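Long-range contacts in amidase, hydantoinase/carbamoylase family (Burkholderia vietnamiensis, PDB 5I4M), which probably hydrolyses N-carbamoyl-L-amino acids as a dizinc enzyme of the peptidase M20 family: residues 153-158 with 341-346; 234-239 with 305-310. All blocks are in the same frame, centred on the assembly; numbering follows the deposited sequence.

In the fold
Residues 153-158 come first along the chain, in the loop between strand 141-145 and helix 159-164, just after the zinc ligand Glu150. Their partner, 341-346 on strand 337-350, follows some 180 residues later, so interaction 1 closes a long loop. Nested inside it, interaction 2 pairs 234-239 of strand 225-242 with 305-310 of strand 297-310. Strand 225-242 lies between the other two: Trp236 and Gln234 bond through their backbones to 341-346, and the Gln342 side chain reaches Arg235. Interaction 2 thus joins two neighbouring strands of the sheet and interaction 1 fastens a zinc-site loop against it. Both touch 3-phosphoglycerate and the second subunit.

Interaction 1 of 2, residues 153-158 with 341-346; sequences RFAPAM and EQIFYY. With 3PG (3-phosphoglyceric acid), chain E.
Pro156 lies over one face of the Phe344 ring, and this apolar packing is the centre of the contact. Pro156 CB comes within 3.4 Å of Phe344 CG, while Pro156 CG rests 3.5 Å from Phe344 CD1. The peptide bond before Pro156 is cis, a form proline accommodates more readily than other residues, and the compact pyrrolidine ring fits closely on the flat benzyl group. Phe344 CG stands anti to the backbone N (chi1 -170°), which carries the ring alongside 156-158. At the flank, Ala155 CB meets Ile343 CD1 at 3.9 Å; this pair is also packed by Arg295 of the second subunit. On strand 337-350, Ile343 and Phe344 form a classic beta bulge opposite Trp236.

The second kind of contact is Met-aromatic. Met158 SD sits at the edge of Phe344, 4.2 Å from its CZ, and obliquely beside Tyr346. Bends at chi2 and chi3 turn the thioether so that Met158 CE reaches Tyr346 CE2 at 3.6 Å; a flexible, polarisable methionine suits a place between two rings and a ligand. Tyr346 keeps its polar end for Gln234, whose NE2 is hydrogen-bonded to Tyr346 OH.

The ligand supplies the third set of neighbours. The hydroxyl oxygen O3 of 3-phosphoglycerate lies 3.3 Å from Met158 SD and 3.8 Å from Ala157 CB, where a small methyl fits beside the ligand. Met158 occupies the N-cap position of helix 159-164. Ala157 and Met158 line the ligand pocket beside the dizinc site of this M20-family enzyme, with the Pro156-Phe344 packing behind them.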
loop_
_atom_site.group_PDB
_atom_site.type_symbol
_atom_site.label_atom_id
_atom_site.label_comp_id
_atom_site.label_asym_id
_atom_site.label_seq_id
_atom_site.Cartn_x
_atom_site.Cartn_y
_atom_site.Cartn_z
ATOM N N ARG A 153 -3.094 10.809 9.760
ATOM C CA ARG A 153 -2.297 9.836 10.509
ATOM C C ARG A 153 -3.165 9.046 11.480
ATOM O O ARG A 153 -3.031 7.821 11.593
ATOM C CB ARG A 153 -1.177 10.535 11.271
ATOM C CG ARG A 153 -0.361 9.565 12.118
ATOM C CD ARG A 153 0.718 10.247 12.942
ATOM N NE ARG A 153 1.407 9.237 13.748
ATOM C CZ ARG A 153 2.229 9.494 14.759
ATOM N NH1 ARG A 153 2.489 10.753 15.114
ATOM N NH2 ARG A 153 2.791 8.481 15.409
ATOM N N PHE A 154 -4.037 9.733 12.207
ATOM C CA PHE A 154 -5.086 9.113 12.999
ATOM C C PHE A 154 -6.398 9.611 12.422
ATOM O O PHE A 154 -6.537 10.805 12.149
ATOM C CB PHE A 154 -5.005 9.475 14.491
ATOM C CG PHE A 154 -3.606 9.620 15.029
ATOM C CD1 PHE A 154 -2.912 10.812 14.871
ATOM C CD2 PHE A 154 -3.017 8.597 15.753
ATOM C CE1 PHE A 154 -1.637 10.968 15.380
ATOM C CE2 PHE A 154 -1.737 8.739 16.272
ATOM C CZ PHE A 154 -1.042 9.925 16.083
ATOM N N ALA A 155 -7.343 8.706 12.215
ATOM C CA ALA A 155 -8.598 9.121 11.625
ATOM C C ALA A 155 -9.723 9.035 12.656
ATOM O O ALA A 155 -9.647 8.242 13.596
ATOM C CB ALA A 155 -8.949 8.246 10.413
ATOM N N PRO A 156 -10.784 9.825 12.513
ATOM C CA PRO A 156 -11.039 10.766 11.426
ATOM C C PRO A 156 -10.522 12.166 11.714
ATOM O O PRO A 156 -9.764 12.382 12.664
ATOM C CB PRO A 156 -12.566 10.766 11.344
ATOM C CG PRO A 156 -12.972 10.644 12.766
ATOM C CD PRO A 156 -11.965 9.680 13.383
ATOM N N ALA A 157 -10.958 13.115 10.892
ATOM C CA ALA A 157 -10.557 14.504 11.033
ATOM C C ALA A 157 -11.263 15.176 12.211
ATOM O O ALA A 157 -12.296 14.712 12.701
ATOM C CB ALA A 157 -10.883 15.273 9.756
ATOM N N MET A 158 -10.679 16.289 12.658
ATOM C CA MET A 158 -11.346 17.245 13.540
ATOM C C MET A 158 -11.737 16.626 14.884
ATOM O O MET A 158 -12.679 17.081 15.536
ATOM C CB MET A 158 -12.576 17.837 12.846
ATOM C CG MET A 158 -12.246 18.606 11.560
ATOM S SD MET A 158 -13.530 18.431 10.289
ATOM C CE MET A 158 -14.982 18.961 11.188
ATOM N N GLU A 341 -17.446 0.148 7.833
ATOM C CA GLU A 341 -17.767 1.012 8.962
ATOM C C GLU A 341 -17.766 2.453 8.493
ATOM O O GLU A 341 -16.794 2.901 7.884
ATOM C CB GLU A 341 -16.767 0.859 10.117
ATOM C CG GLU A 341 -17.139 1.721 11.325
ATOM C CD GLU A 341 -16.180 1.585 12.503
ATOM O OE1 GLU A 341 -16.549 2.027 13.613
ATOM O OE2 GLU A 341 -15.062 1.052 12.327
ATOM N N GLN A 342 -18.845 3.177 8.773
ATOM C CA GLN A 342 -18.789 4.627 8.650
ATOM C C GLN A 342 -18.094 5.145 9.902
ATOM O O GLN A 342 -18.625 5.016 11.013
ATOM C CB GLN A 342 -20.189 5.207 8.491
ATOM C CG GLN A 342 -20.237 6.728 8.453
ATOM C CD GLN A 342 -21.655 7.240 8.240
ATOM O OE1 GLN A 342 -22.171 7.212 7.127
ATOM N NE2 GLN A 342 -22.309 7.659 9.323
ATOM N N ILE A 343 -16.882 5.688 9.743
ATOM C CA ILE A 343 -16.093 6.101 10.900
ATOM C C ILE A 343 -16.251 7.579 11.228
ATOM O O ILE A 343 -15.729 8.030 12.260
ATOM C CB ILE A 343 -14.601 5.768 10.708
ATOM C CG1 ILE A 343 -13.999 6.601 9.576
ATOM C CG2 ILE A 343 -14.405 4.268 10.442
ATOM C CD1 ILE A 343 -12.478 6.755 9.701
ATOM N N PHE A 344 -16.986 8.337 10.413
ATOM C CA PHE A 344 -17.048 9.792 10.557
ATOM C C PHE A 344 -18.290 10.300 9.844
ATOM O O PHE A 344 -18.540 9.917 8.697
ATOM C CB PHE A 344 -15.789 10.421 9.954
ATOM C CG PHE A 344 -15.611 11.905 10.234
ATOM C CD1 PHE A 344 -15.712 12.415 11.520
ATOM C CD2 PHE A 344 -15.252 12.768 9.205
ATOM C CE1 PHE A 344 -15.501 13.765 11.773
ATOM C CE2 PHE A 344 -15.043 14.127 9.451
ATOM C CZ PHE A 344 -15.171 14.621 10.738
ATOM N N TYR A 345 -19.062 11.153 10.513
ATOM C CA TYR A 345 -20.199 11.802 9.868
ATOM C C TYR A 345 -20.504 13.100 10.601
ATOM O O TYR A 345 -20.563 13.117 11.833
ATOM C CB TYR A 345 -21.434 10.888 9.866
ATOM C CG TYR A 345 -22.738 11.626 9.599
ATOM C CD1 TYR A 345 -22.907 12.398 8.456
ATOM C CD2 TYR A 345 -23.802 11.542 10.491
ATOM C CE1 TYR A 345 -24.115 13.089 8.217
ATOM C CE2 TYR A 345 -24.994 12.218 10.259
ATOM C CZ TYR A 345 -25.145 12.992 9.123
ATOM O OH TYR A 345 -26.341 13.662 8.899
ATOM N N TYR A 346 -20.677 14.184 9.848
ATOM C CA TYR A 346 -21.356 15.354 10.384
ATOM C C TYR A 346 -22.194 15.992 9.289
ATOM O O TYR A 346 -21.820 15.980 8.110
ATOM C CB TYR A 346 -20.377 16.373 10.994
ATOM C CG TYR A 346 -19.398 17.029 10.047
ATOM C CD1 TYR A 346 -19.724 18.217 9.388
ATOM C CD2 TYR A 346 -18.129 16.485 9.841
ATOM C CE1 TYR A 346 -18.824 18.841 8.534
ATOM C CE2 TYR A 346 -17.218 17.101 8.991
ATOM C CZ TYR A 346 -17.570 18.266 8.342
ATOM O OH TYR A 346 -16.657 18.863 7.505
HETATM C C1 3PG E . -11.065 17.533 5.355
HETATM O O1 3PG E . -10.548 16.661 4.634
HETATM O O2 3PG E . -11.948 18.317 4.941
HETATM C C2 3PG E . -10.599 17.631 6.779
HETATM O O3 3PG E . -11.584 18.308 7.580
HETATM C C3 3PG E . -9.310 18.420 6.801
HETATM O O1P 3PG E . -9.570 19.759 6.372
HETATM P P 3PG E . -8.315 20.713 5.930
HETATM O O2P 3PG E . -7.247 20.527 6.981
HETATM O O3P 3PG E . -7.902 20.160 4.573
HETATM O O4P 3PG E . -8.922 22.127 5.922
#

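Interaction 2 of 2, residues 234-239 with 305-310; sequences QRWYEI and TVDFRH. With 3PG (3-phosphoglyceric acid), chain E.
Gln234 and Arg309 run side by side, their ends turned the same way toward 3-phosphoglycerate, with Gln234 CD over the rim of one guanidinium face and the amide and guanidinium planes 31° apart. Arg309 holds the ligand carboxylate with both terminal nitrogens: NH1 reaches O2 and NH2 reaches O1, each at 2.8 Å. Gln234 NE2 adds a weak bond to O2. Arg309 also grips Asp307 side-on in a salt bridge, through the syn lone pairs of the carboxylate, Arg309 NE lying 2.8 Å from Asp307 OD1 and Arg309 NH2 2.9 Å from Asp307 OD2, which fixes the rotation of the guanidinium. Trp236 lies alongside Asp307, whose OD2 meets the indole obliquely.

These four side chains share one face of an antiparallel ladder within the M20 dimerisation region. Its hydrogen-bonded pairs are Arg235 with Phe308, where Arg235 N lies 2.9 Å from Phe308 O, and Tyr237 with Val306.

Across the other face, the Tyr237 and Phe308 rings meet obliquely with planes at 77°, Tyr237 CE1 being 3.7 Å from Phe308 CD2. Branched Val306 touches Tyr237 and Ile239, Val306 CB lying 3.8 Å from Tyr237 CD1. Helix 259-276 packs on Val306 and Phe308, whereas Tyr237 OH is hydrogen-bonded to Asp320 of helix 313-334.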
loop_
_atom_site.group_PDB
_atom_site.type_symbol
_atom_site.label_atom_id
_atom_site.label_comp_id
_atom_site.label_asym_id
_atom_site.label_seq_id
_atom_site.Cartn_x
_atom_site.Cartn_y
_atom_site.Cartn_z
ATOM N N GLN A 234 -19.945 15.623 5.633
ATOM C CA GLN A 234 -19.041 14.557 5.219
ATOM C C GLN A 234 -19.439 13.237 5.864
ATOM O O GLN A 234 -19.981 13.204 6.973
ATOM C CB GLN A 234 -17.588 14.849 5.605
ATOM C CG GLN A 234 -17.066 16.205 5.161
ATOM C CD GLN A 234 -15.547 16.247 5.173
ATOM O OE1 GLN A 234 -14.898 15.377 4.609
ATOM N NE2 GLN A 234 -14.979 17.250 5.833
ATOM N N ARG A 235 -19.151 12.152 5.152
ATOM C CA ARG A 235 -19.195 10.799 5.684
ATOM C C ARG A 235 -17.919 10.105 5.234
ATOM O O ARG A 235 -17.620 10.098 4.039
ATOM C CB ARG A 235 -20.428 10.026 5.174
ATOM C CG ARG A 235 -21.787 10.488 5.752
ATOM C CD ARG A 235 -22.952 9.746 5.073
ATOM N NE ARG A 235 -24.267 10.221 5.505
ATOM C CZ ARG A 235 -25.074 9.547 6.315
ATOM N NH1 ARG A 235 -24.698 8.360 6.784
ATOM N NH2 ARG A 235 -26.265 10.052 6.647
ATOM N N TRP A 236 -17.165 9.544 6.181
ATOM C CA TRP A 236 -15.970 8.765 5.883
ATOM C C TRP A 236 -16.174 7.312 6.291
ATOM O O TRP A 236 -16.838 7.019 7.290
ATOM C CB TRP A 236 -14.739 9.292 6.627
ATOM C CG TRP A 236 -14.273 10.671 6.252
ATOM C CD1 TRP A 236 -14.929 11.599 5.495
ATOM C CD2 TRP A 236 -13.033 11.267 6.641
ATOM N NE1 TRP A 236 -14.165 12.749 5.387
ATOM C CE2 TRP A 236 -12.995 12.564 6.083
ATOM C CE3 TRP A 236 -11.944 10.822 7.405
ATOM C CZ2 TRP A 236 -11.908 13.427 6.267
ATOM C CZ3 TRP A 236 -10.862 11.672 7.581
ATOM C CH2 TRP A 236 -10.853 12.960 7.015
ATOM N N TYR A 237 -15.555 6.409 5.532
ATOM C CA TYR A 237 -15.733 4.977 5.732
ATOM C C TYR A 237 -14.386 4.273 5.717
ATOM O O TYR A 237 -13.425 4.749 5.110
ATOM C CB TYR A 237 -16.599 4.343 4.631
ATOM C CG TYR A 237 -17.922 5.014 4.416
ATOM C CD1 TYR A 237 -18.013 6.196 3.685
ATOM C CD2 TYR A 237 -19.086 4.465 4.926
ATOM C CE1 TYR A 237 -19.227 6.814 3.483
ATOM C CE2 TYR A 237 -20.313 5.076 4.718
ATOM C CZ TYR A 237 -20.371 6.251 3.996
ATOM O OH TYR A 237 -21.585 6.868 3.790
ATOM N N GLU A 238 -14.355 3.111 6.370
ATOM C CA GLU A 238 -13.282 2.136 6.254
ATOM C C GLU A 238 -13.893 0.813 5.813
ATOM O O GLU A 238 -14.870 0.346 6.410
ATOM C CB GLU A 238 -12.533 1.968 7.584
ATOM C CG GLU A 238 -11.684 3.191 7.956
ATOM C CD GLU A 238 -10.919 3.038 9.265
ATOM O OE1 GLU A 238 -10.104 3.936 9.578
ATOM O OE2 GLU A 238 -11.117 2.028 9.974
ATOM N N ILE A 239 -13.334 0.220 4.765
ATOM C CA ILE A 239 -13.848 -1.032 4.222
ATOM C C ILE A 239 -12.688 -2.007 4.109
ATOM O O ILE A 239 -11.633 -1.659 3.569
ATOM C CB ILE A 239 -14.509 -0.832 2.847
ATOM C CG1 ILE A 239 -15.722 0.085 2.973
ATOM C CG2 ILE A 239 -14.949 -2.178 2.278
ATOM C CD1 ILE A 239 -16.321 0.504 1.634
ATOM N N THR A 305 -10.389 3.298 2.129
ATOM C CA THR A 305 -11.229 4.340 2.703
ATOM C C THR A 305 -12.154 4.920 1.648
ATOM O O THR A 305 -11.862 4.889 0.447
ATOM C CB THR A 305 -10.385 5.468 3.308
ATOM O OG1 THR A 305 -9.566 6.064 2.289
ATOM C CG2 THR A 305 -9.492 4.922 4.413
ATOM N N VAL A 306 -13.281 5.452 2.106
ATOM C CA VAL A 306 -14.182 6.197 1.240
ATOM C C VAL A 306 -14.463 7.536 1.892
ATOM O O VAL A 306 -14.648 7.618 3.110
ATOM C CB VAL A 306 -15.488 5.433 0.966
ATOM C CG1 VAL A 306 -16.403 6.258 0.070
ATOM C CG2 VAL A 306 -15.167 4.120 0.313
ATOM N N ASP A 307 -14.451 8.586 1.075
ATOM C CA ASP A 307 -14.648 9.968 1.496
ATOM C C ASP A 307 -15.805 10.501 0.665
ATOM O O ASP A 307 -15.692 10.583 -0.563
ATOM C CB ASP A 307 -13.359 10.770 1.263
ATOM C CG ASP A 307 -13.462 12.235 1.686
ATOM O OD1 ASP A 307 -14.379 12.955 1.241
ATOM O OD2 ASP A 307 -12.573 12.667 2.446
ATOM N N PHE A 308 -16.921 10.820 1.324
ATOM C CA PHE A 308 -18.110 11.372 0.678
ATOM C C PHE A 308 -18.418 12.737 1.275
ATOM O O PHE A 308 -18.372 12.907 2.496
ATOM C CB PHE A 308 -19.362 10.507 0.907
ATOM C CG PHE A 308 -19.514 9.310 -0.013
ATOM C CD1 PHE A 308 -18.824 9.198 -1.206
ATOM C CD2 PHE A 308 -20.413 8.308 0.330
ATOM C CE1 PHE A 308 -19.019 8.096 -2.033
ATOM C CE2 PHE A 308 -20.615 7.203 -0.492
ATOM C CZ PHE A 308 -19.922 7.094 -1.672
ATOM N N ARG A 309 -18.786 13.702 0.430
ATOM C CA ARG A 309 -19.182 15.021 0.920
ATOM C C ARG A 309 -20.303 15.577 0.053
ATOM O O ARG A 309 -20.338 15.340 -1.159
ATOM C CB ARG A 309 -18.003 16.013 0.904
ATOM C CG ARG A 309 -16.694 15.372 1.330
ATOM C CD ARG A 309 -15.560 16.380 1.374
ATOM N NE ARG A 309 -14.333 15.687 1.743
ATOM C CZ ARG A 309 -13.317 16.253 2.378
ATOM N NH1 ARG A 309 -13.369 17.543 2.703
ATOM N NH2 ARG A 309 -12.267 15.519 2.719
ATOM N N HIS A 310 -21.219 16.319 0.683
ATOM C CA HIS A 310 -22.225 17.066 -0.066
ATOM C C HIS A 310 -22.779 18.168 0.824
ATOM O O HIS A 310 -22.853 17.994 2.049
ATOM C CB HIS A 310 -23.365 16.149 -0.555
ATOM C CG HIS A 310 -24.161 16.733 -1.680
ATOM N ND1 HIS A 310 -25.209 17.604 -1.477
ATOM C CD2 HIS A 310 -24.047 16.589 -3.023
ATOM C CE1 HIS A 310 -25.702 17.979 -2.642
ATOM N NE2 HIS A 310 -25.016 17.376 -3.598
HETATM C C1 3PG E . -11.065 17.533 5.355
HETATM O O1 3PG E . -10.548 16.661 4.634
HETATM O O2 3PG E . -11.948 18.317 4.941
HETATM C C2 3PG E . -10.599 17.631 6.779
HETATM O O3 3PG E . -11.584 18.308 7.580
HETATM C C3 3PG E . -9.310 18.420 6.801
HETATM O O1P 3PG E . -9.570 19.759 6.372
HETATM P P 3PG E . -8.315 20.713 5.930
HETATM O O2P 3PG E . -7.247 20.527 6.981
HETATM O O3P 3PG E . -7.902 20.160 4.573
HETATM O O4P 3PG E . -8.922 22.127 5.922
#